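Local coordinates for chemotaxis protein CheX (Desulfovibrio desulfuricans subsp. desulfuricans str. G20, PDB 3HM4), which probably dephosphorylates the phosphorylated form of the response regulator CheY, helping to end its signal in bacterial chemotaxis, at residues 15-20 and 147-152; 48-53 and 98-103. One frame throughout, in Å; residues are numbered along the deposited sequence. Where two conformers were deposited one is given.

Contact 1: residues 15-20 and 147-152; sequences TATTNV and GEFTVE
Thr-17, on helix 10-25, points its side chain at strand 149-155 and meets two residues there, Phe-149 and Val-151. The approach to Phe-149 is nearly head-on: the two side chains come from opposite directions, and the methyl of Thr-17 arrives at the rim of the ring, close to its plane, with CG2 of Thr-17 3.5 Å from CE1 of Phe-149 and 3.8 Å from CZ. The ring also stacks with Phe-142 on one neighbouring strand and meets Phe-64 on the other, the planes at about 35°. Standing between the backbone N and the carbonyl carbon (chi1 68°), the ring leaves the strand toward the helix and offers it an edge. Val-151 instead passes alongside Thr-17, its CG2 lying at the same ring edge, in plane. In the conformer given, CG2 of Val-151 comes close to both OG1 and CG2 of Thr-17, but with two conformers deposited for this valine the shortest distances are doubtful evidence of strain.

Threonine suits this buried place because its two branches do different work. With CG2 anti to the backbone N (chi1 -61°), the methyl is presented to the sheet, while OG1 is hydrogen-bonded to the carbonyl O of Phe-13 one turn earlier, so the hydroxyl is satisfied within its own helix. Thr-17 also touches Ile-99 of helix 84-109, which places it where two helices and the sheet come together. On the strand, Phe-149 and Val-151 face the helix and Thr-150 faces away, the alternation expected of a β-strand with one face packed against helices. This is helix-on-sheet packing in the hydrophobic core of the α+β fold, an antiparallel sheet packed against helices, of the CheC-like family.

Contact 2: residues 48-53 and 98-103; sequences AVVGIT and MISGQA
Val-50 sets CG1 between its backbone N and carbonyl carbon (chi1 62°), which brings this methyl to CB of Ser-100, an atom whose place the helix backbone sets; the serine torsion, with OG anti to the backbone N (chi1 175°), decides only where the hydroxyl goes. CB of Ser-100 lies 3.9 Å from CG1 of Val-50, a plain van der Waals contact. The hydroxyl is hydrogen-bonded to NE of Arg-104, one turn on in the same helix, which limits its rotation. On the sheet side, OG only grazes Ile-52, at 4.4 Å from CG2 of that residue. A small residue suits this point of the helix, since the backbones come close: CA of Val-50 and CA of Ser-100 are 7.3 Å apart.

Here helix 84-109 packs on strand 47-53 of the antiparallel sheet, within the region that matches the CheX phosphatase family. The same helix carries, just ahead of Met-98, a Glu-x-x-Asn sequence, which in CheC and CheX relatives holds the catalytic pair. Branched Val-50 and Ile-52 suit extended backbone and fill the helix-facing side; Gly-51, between them, has no side chain, and its N donates to an unidentified ligand. Beyond them, OG1 of Thr-53 is hydrogen-bonded to OG1 of Thr-53 in the second subunit.

How the contacts relate
From the N terminus the chain first forms helix 10-25, whose partner in contact 1 comes almost at the C-terminal end, on strand 149-155. Inside that long loop lies contact 2: strand 47-53 pairs with strand 58-64, helix 66-77 follows, and helix 84-109 then returns to pack on strand 47-53, closing the shorter loop. The two contacts are therefore nested, and they tie two helices to different strands of one six-stranded sheet, with strand 58-64 between those strands. Side by side, the helices also touch directly: CB of Ala-16 is 3.5 Å from N of Ala-103, and CG2 of Val-20 is 3.6 Å from NE2 of Gln-102.

Contact 1: residues 15-20 and 147-152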
loop_
_atom_site.group_PDB
_atom_site.type_symbol
_atom_site.label_atom_id
_atom_site.label_comp_id
_atom_site.label_asym_id
_atom_site.label_seq_id
_atom_site.Cartn_x
_atom_site.Cartn_y
_atom_site.Cartn_z
ATOM N N THR A 15 4.238 -19.618 4.208
ATOM C CA THR A 15 4.674 -20.564 3.178
ATOM C C THR A 15 4.824 -19.894 1.816
ATOM O O THR A 15 5.807 -20.127 1.125
ATOM C CB THR A 15 3.715 -21.756 3.089
ATOM O OG1 THR A 15 3.732 -22.463 4.333
ATOM C CG2 THR A 15 4.080 -22.713 1.946
ATOM N N ALA A 16 3.855 -19.066 1.438
ATOM C CA ALA A 16 3.959 -18.364 0.162
ATOM C C ALA A 16 5.223 -17.479 0.107
ATOM O O ALA A 16 5.931 -17.424 -0.888
ATOM C CB ALA A 16 2.704 -17.519 -0.110
ATOM N N THR A 17 5.444 -16.736 1.193
ATOM C CA THR A 17 6.610 -15.839 1.291
ATOM C C THR A 17 7.932 -16.621 1.193
ATOM O O THR A 17 8.818 -16.257 0.421
ATOM C CB THR A 17 6.549 -14.995 2.556
ATOM O OG1 THR A 17 5.366 -14.200 2.498
ATOM C CG2 THR A 17 7.741 -14.059 2.637
ATOM N N THR A 18 8.002 -17.696 1.967
ATOM C CA THR A 18 9.199 -18.528 1.944
ATOM C C THR A 18 9.444 -19.090 0.556
ATOM O O THR A 18 10.578 -18.982 0.013
ATOM C CB THR A 18 9.094 -19.665 3.003
ATOM O OG1 THR A 18 8.856 -19.107 4.309
ATOM C CG2 THR A 18 10.349 -20.580 2.985
ATOM N N ASN A 19 8.391 -19.639 -0.053
ATOM C CA ASN A 19 8.550 -20.247 -1.378
ATOM C C ASN A 19 8.931 -19.227 -2.435
ATOM O O ASN A 19 9.819 -19.483 -3.234
ATOM C CB ASN A 19 7.288 -21.003 -1.790
ATOM C CG ASN A 19 7.045 -22.258 -0.959
ATOM O OD1 ASN A 19 7.919 -22.716 -0.216
ATOM N ND2 ASN A 19 5.841 -22.808 -1.068
ATOM N N VAL A 20 8.278 -18.064 -2.453
ATOM C CA VAL A 20 8.587 -17.057 -3.458
ATOM C C VAL A 20 10.024 -16.534 -3.318
ATOM O O VAL A 20 10.751 -16.455 -4.308
ATOM C CB VAL A 20 7.573 -15.876 -3.431
ATOM C CG1 VAL A 20 8.004 -14.784 -4.351
ATOM C CG2 VAL A 20 6.204 -16.408 -3.857
ATOM N N GLY A 147 20.435 -10.480 5.157
ATOM C CA GLY A 147 19.648 -9.538 5.951
ATOM C C GLY A 147 18.201 -9.946 6.096
ATOM O O GLY A 147 17.729 -10.921 5.501
ATOM N N GLU A 148 17.469 -9.099 6.789
ATOM C CA GLU A 148 16.123 -9.442 7.222
ATOM C C GLU A 148 15.013 -8.732 6.486
ATOM O O GLU A 148 15.212 -7.716 5.822
ATOM C CB GLU A 148 15.981 -9.142 8.709
ATOM C CG GLU A 148 16.955 -9.945 9.536
ATOM C CD GLU A 148 16.922 -9.630 10.999
ATOM O OE1 GLU A 148 16.094 -8.805 11.464
ATOM O OE2 GLU A 148 17.725 -10.262 11.741
ATOM N N PHE A 149 13.822 -9.315 6.607
ATOM C CA PHE A 149 12.586 -8.660 6.192
ATOM C C PHE A 149 11.487 -9.196 7.097
ATOM O O PHE A 149 11.660 -10.216 7.754
ATOM C CB PHE A 149 12.283 -8.870 4.680
ATOM C CG PHE A 149 11.932 -10.287 4.278
ATOM C CD1 PHE A 149 10.609 -10.714 4.328
ATOM C CD2 PHE A 149 12.908 -11.209 3.923
ATOM C CE1 PHE A 149 10.262 -12.005 3.952
ATOM C CE2 PHE A 149 12.568 -12.478 3.576
ATOM C CZ PHE A 149 11.230 -12.902 3.611
ATOM N N THR A 150 10.345 -8.535 7.045
ATOM C CA THR A 150 9.173 -8.959 7.792
ATOM C C THR A 150 7.946 -8.904 6.894
ATOM O O THR A 150 7.778 -7.928 6.174
ATOM C CB THR A 150 8.921 -8.038 9.026
ATOM O OG1 THR A 150 10.020 -8.175 9.958
ATOM C CG2 THR A 150 7.645 -8.369 9.785
ATOM N N VAL A 151 7.099 -9.933 6.953
ATOM C CA VAL A 151 5.805 -9.981 6.273
ATOM C C VAL A 151 4.750 -9.631 7.297
ATOM O O VAL A 151 4.818 -10.094 8.450
ATOM C CB VAL A 151 5.459 -11.376 5.728
ATOM C CG1 VAL A 151 3.949 -11.499 5.325
ATOM C CG2 VAL A 151 6.360 -11.700 4.567
ATOM N N GLU A 152 3.776 -8.798 6.912
ATOM C CA GLU A 152 2.660 -8.463 7.787
ATOM C C GLU A 152 1.366 -8.673 7.048
ATOM O O GLU A 152 1.310 -8.524 5.812
ATOM C CB GLU A 152 2.753 -7.017 8.264
ATOM C CG GLU A 152 4.069 -6.725 8.983
ATOM C CD GLU A 152 4.243 -5.341 9.488
ATOM O OE1 GLU A 152 3.580 -4.448 8.961
ATOM O OE2 GLU A 152 5.152 -5.136 10.348
#

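Contact 2: residues 48-53 and 98-103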
loop_
_atom_site.group_PDB
_atom_site.type_symbol
_atom_site.label_atom_id
_atom_site.label_comp_id
_atom_site.label_asym_id
_atom_site.label_seq_id
_atom_site.Cartn_x
_atom_site.Cartn_y
_atom_site.Cartn_z
ATOM N N ALA A 48 6.662 -3.284 0.247
ATOM C CA ALA A 48 5.619 -3.484 -0.754
ATOM C C ALA A 48 4.350 -3.849 -0.029
ATOM O O ALA A 48 4.401 -4.432 1.057
ATOM C CB ALA A 48 5.985 -4.512 -1.787
ATOM N N VAL A 49 3.218 -3.531 -0.637
ATOM C CA VAL A 49 1.936 -3.783 -0.021
ATOM C C VAL A 49 0.919 -4.101 -1.085
ATOM O O VAL A 49 0.957 -3.506 -2.169
ATOM C CB VAL A 49 1.495 -2.607 0.891
ATOM C CG1 VAL A 49 1.350 -1.295 0.130
ATOM C CG2 VAL A 49 0.224 -2.947 1.671
ATOM N N VAL A 50 -0.012 -4.994 -0.758
ATOM C CA VAL A 50 -1.044 -5.421 -1.699
ATOM C C VAL A 50 -2.313 -5.761 -0.958
ATOM O O VAL A 50 -2.291 -6.534 -0.017
ATOM C CB VAL A 50 -0.569 -6.596 -2.620
ATOM C CG1 VAL A 50 -0.200 -7.909 -1.841
ATOM C CG2 VAL A 50 -1.599 -6.866 -3.719
ATOM N N GLY A 51 -3.414 -5.163 -1.409
ATOM C CA GLY A 51 -4.695 -5.409 -0.765
ATOM C C GLY A 51 -5.339 -6.707 -1.226
ATOM O O GLY A 51 -5.117 -7.171 -2.354
ATOM N N ILE A 52 -6.141 -7.289 -0.337
ATOM C CA ILE A 52 -6.927 -8.489 -0.642
ATOM C C ILE A 52 -8.356 -8.242 -0.195
ATOM O O ILE A 52 -8.629 -7.539 0.794
ATOM C CB ILE A 52 -6.289 -9.772 -0.033
ATOM C CG1 ILE A 52 -6.273 -9.756 1.488
ATOM C CG2 ILE A 52 -4.871 -9.955 -0.618
ATOM C CD1 ILE A 52 -5.735 -11.080 2.074
ATOM N N THR A 53 -9.284 -8.879 -0.908
ATOM C CA THR A 53 -10.718 -8.742 -0.618
ATOM C C THR A 53 -11.387 -10.132 -0.646
ATOM O O THR A 53 -10.998 -11.009 -1.392
ATOM C CB THR A 53 -11.396 -7.812 -1.605
ATOM O OG1 THR A 53 -11.344 -8.381 -2.918
ATOM C CG2 THR A 53 -10.742 -6.397 -1.614
HETATM N N MSE A 98 3.481 -12.429 -6.641
HETATM C CA MSE A 98 3.591 -13.865 -6.453
HETATM C C MSE A 98 3.196 -14.314 -5.052
HETATM O O MSE A 98 2.503 -15.328 -4.905
HETATM C CB MSE A 98 4.989 -14.373 -6.791
HETATM C CG MSE A 98 5.336 -14.259 -8.267
HETATM SE SE MSE A 98 7.181 -14.727 -8.581
HETATM C CE MSE A 98 7.101 -16.556 -8.083
ATOM N N ILE A 99 3.584 -13.552 -4.020
ATOM C CA ILE A 99 3.169 -13.867 -2.664
ATOM C C ILE A 99 1.625 -13.768 -2.571
ATOM O O ILE A 99 0.988 -14.661 -2.034
ATOM C CB ILE A 99 3.825 -12.958 -1.597
ATOM C CG1 ILE A 99 5.322 -13.321 -1.495
ATOM C CG2 ILE A 99 3.140 -13.089 -0.215
ATOM C CD1 ILE A 99 6.117 -12.335 -0.647
ATOM N N SER A 100 1.055 -12.695 -3.119
ATOM C CA SER A 100 -0.385 -12.564 -3.121
ATOM C C SER A 100 -1.063 -13.768 -3.817
ATOM O O SER A 100 -2.000 -14.373 -3.274
ATOM C CB SER A 100 -0.789 -11.275 -3.803
ATOM O OG SER A 100 -2.197 -11.195 -3.924
ATOM N N GLY A 101 -0.589 -14.114 -5.000
ATOM C CA GLY A 101 -1.196 -15.225 -5.754
ATOM C C GLY A 101 -1.102 -16.549 -5.022
ATOM O O GLY A 101 -2.091 -17.289 -4.892
ATOM N N GLN A 102 0.075 -16.821 -4.460
ATOM C CA GLN A 102 0.292 -18.092 -3.747
ATOM C C GLN A 102 -0.427 -18.181 -2.419
ATOM O O GLN A 102 -0.983 -19.209 -2.090
ATOM C CB GLN A 102 1.783 -18.380 -3.617
ATOM C CG GLN A 102 2.389 -18.609 -4.988
ATOM C CD GLN A 102 3.849 -18.983 -4.975
ATOM O OE1 GLN A 102 4.342 -19.567 -4.026
ATOM N NE2 GLN A 102 4.536 -18.656 -6.057
ATOM N N ALA A 103 -0.451 -17.092 -1.659
ATOM C CA ALA A 103 -1.139 -17.073 -0.363
ATOM C C ALA A 103 -2.637 -17.237 -0.604
ATOM O O ALA A 103 -3.301 -18.006 0.112
ATOM C CB ALA A 103 -0.843 -15.775 0.397
#